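Local coordinates for cell division control protein 13 (Saccharomyces cerevisiae, PDB 4HCE), which takes part in telomere maintenance, its second OB domain forming a dimer that is required for productive binding of Stn1, at residues S102-R107 / L125-T130. Numbering follows the deposited sequence.
Sequences SVEVER and LKNIST
A classic beta bulge interrupts the antiparallel pairing of 102-107 with 125-130, where K126 and N127 both face E104. The evidence is one shared acceptor: E104 O takes N127 N at 3.0 Å and K126 N at 2.9 Å, the second bond being the more bent, 136° at the hydrogen. Before the bulge the register is regular, S102 and S129 forming a hydrogen-bonded pair with a nearly straight bond from S102 N to S129 O; beyond it V105 lies across from L125. These strands form the last hairpin of the OB fold, and strand 16-27 flanks 101-110 on its other edge.

On the face carrying E104, the glutamate and N127 run side by side. N127 ND2 donates to E104 OE2 at 3.0 Å, coming from above the carboxylate plane while the acceptor lies in the amide's own plane; the two flat groups are turned 63° apart. With CG anti to the carbonyl carbon (chi1 -85°) and the chain extended beyond it, OE2 reaches N127 while OE1 makes a salt bridge with R18. An alanine in place of E104 would probably leave R18 without this carboxylate and the N127 amide free to turn. K126 NZ stays 4.5 Å from E104 OE2, beyond a salt bridge, so any attraction there is probably long-range.

The opposite face is apolar: V103 CG1 meets I128 CD1 at 3.9 Å, the two side chains pointing the same way. V105 and L125 both pack on I67 of strand 65-69.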
loop_
_atom_site.group_PDB
_atom_site.type_symbol
_atom_site.label_atom_id
_atom_site.label_comp_id
_atom_site.label_asym_id
_atom_site.label_seq_id
_atom_site.Cartn_x
_atom_site.Cartn_y
_atom_site.Cartn_z
ATOM N N SER B 102 20.207 1.500 7.381
ATOM C CA SER B 102 20.159 0.086 7.578
ATOM C C SER B 102 18.914 -0.257 8.390
ATOM O O SER B 102 18.648 0.382 9.424
ATOM C CB SER B 102 21.424 -0.360 8.310
ATOM O OG SER B 102 21.421 -1.774 8.406
ATOM N N VAL B 103 18.165 -1.263 7.946
ATOM C CA VAL B 103 16.919 -1.641 8.617
ATOM C C VAL B 103 16.859 -3.156 8.842
ATOM O O VAL B 103 17.421 -3.952 8.072
ATOM C CB VAL B 103 15.654 -1.187 7.823
ATOM C CG1 VAL B 103 15.586 0.328 7.686
ATOM C CG2 VAL B 103 15.604 -1.830 6.446
ATOM N N GLU B 104 16.191 -3.559 9.908
ATOM C CA GLU B 104 15.771 -4.936 10.013
ATOM C C GLU B 104 14.283 -4.920 9.843
ATOM O O GLU B 104 13.598 -4.141 10.488
ATOM C CB GLU B 104 16.159 -5.564 11.343
ATOM C CG GLU B 104 17.566 -6.103 11.313
ATOM C CD GLU B 104 18.011 -6.664 12.637
ATOM O OE1 GLU B 104 19.215 -7.013 12.732
ATOM O OE2 GLU B 104 17.168 -6.751 13.568
ATOM N N VAL B 105 13.793 -5.773 8.959
ATOM C CA VAL B 105 12.368 -5.841 8.698
ATOM C C VAL B 105 11.882 -7.233 9.055
ATOM O O VAL B 105 12.643 -8.212 8.969
ATOM C CB VAL B 105 11.997 -5.451 7.243
ATOM C CG1 VAL B 105 12.361 -3.997 6.976
ATOM C CG2 VAL B 105 12.671 -6.353 6.213
ATOM N N GLU B 106 10.613 -7.304 9.463
ATOM C CA GLU B 106 10.024 -8.539 9.895
ATOM C C GLU B 106 8.718 -8.748 9.172
ATOM O O GLU B 106 7.881 -7.860 9.146
ATOM C CB GLU B 106 9.779 -8.516 11.399
ATOM C CG GLU B 106 9.326 -9.861 11.930
ATOM C CD GLU B 106 9.104 -9.894 13.437
ATOM O OE1 GLU B 106 8.823 -11.006 13.928
ATOM O OE2 GLU B 106 9.200 -8.846 14.135
ATOM N N ARG B 107 8.559 -9.944 8.606
ATOM C CA ARG B 107 7.376 -10.333 7.886
ATOM C C ARG B 107 6.310 -10.698 8.929
ATOM O O ARG B 107 6.484 -11.662 9.701
ATOM C CB ARG B 107 7.703 -11.564 7.020
ATOM C CG ARG B 107 6.681 -11.868 5.949
ATOM C CD ARG B 107 6.674 -10.704 4.964
ATOM N NE ARG B 107 5.988 -11.050 3.738
ATOM C CZ ARG B 107 5.655 -10.196 2.784
ATOM N NH1 ARG B 107 5.930 -8.899 2.890
ATOM N NH2 ARG B 107 5.041 -10.659 1.715
ATOM N N LEU B 125 8.680 -2.597 10.293
ATOM C CA LEU B 125 9.965 -2.108 10.734
ATOM C C LEU B 125 10.352 -2.649 12.093
ATOM O O LEU B 125 9.778 -2.268 13.100
ATOM C CB LEU B 125 9.970 -0.574 10.787
ATOM C CG LEU B 125 11.322 0.085 11.041
ATOM C CD1 LEU B 125 12.467 -0.816 10.574
ATOM C CD2 LEU B 125 11.361 1.405 10.300
ATOM N N LYS B 126 11.324 -3.555 12.116
ATOM C CA LYS B 126 11.836 -4.084 13.370
ATOM C C LYS B 126 12.873 -3.135 13.984
ATOM O O LYS B 126 12.776 -2.760 15.144
ATOM C CB LYS B 126 12.449 -5.461 13.189
ATOM C CG LYS B 126 12.667 -6.193 14.493
ATOM C CD LYS B 126 13.097 -7.628 14.230
ATOM C CE LYS B 126 12.876 -8.472 15.475
ATOM N NZ LYS B 126 14.111 -8.519 16.292
ATOM N N ASN B 127 13.890 -2.796 13.205
ATOM C CA ASN B 127 14.941 -1.896 13.642
ATOM C C ASN B 127 15.338 -0.982 12.518
ATOM O O ASN B 127 15.188 -1.326 11.350
ATOM C CB ASN B 127 16.166 -2.674 14.098
ATOM C CG ASN B 127 15.957 -3.312 15.440
ATOM O OD1 ASN B 127 15.600 -2.638 16.418
ATOM N ND2 ASN B 127 16.157 -4.624 15.502
ATOM N N ILE B 128 15.861 0.176 12.894
ATOM C CA ILE B 128 16.361 1.152 11.935
ATOM C C ILE B 128 17.540 1.903 12.518
ATOM O O ILE B 128 17.506 2.399 13.655
ATOM C CB ILE B 128 15.286 2.169 11.458
ATOM C CG1 ILE B 128 15.883 3.168 10.429
ATOM C CG2 ILE B 128 14.670 2.911 12.641
ATOM C CD1 ILE B 128 14.865 3.750 9.464
ATOM N N SER B 129 18.581 1.973 11.705
ATOM C CA SER B 129 19.719 2.765 12.019
ATOM C C SER B 129 19.959 3.753 10.894
ATOM O O SER B 129 20.045 3.386 9.706
ATOM C CB SER B 129 20.939 1.895 12.226
ATOM O OG SER B 129 22.038 2.753 12.385
ATOM N N THR B 130 20.049 5.011 11.313
ATOM C CA THR B 130 20.344 6.173 10.481
ATOM C C THR B 130 21.862 6.283 10.267
ATOM O O THR B 130 22.369 7.281 9.758
ATOM C CB THR B 130 19.713 7.436 11.133
ATOM O OG1 THR B 130 18.439 7.689 10.527
ATOM C CG2 THR B 130 20.603 8.671 11.022
#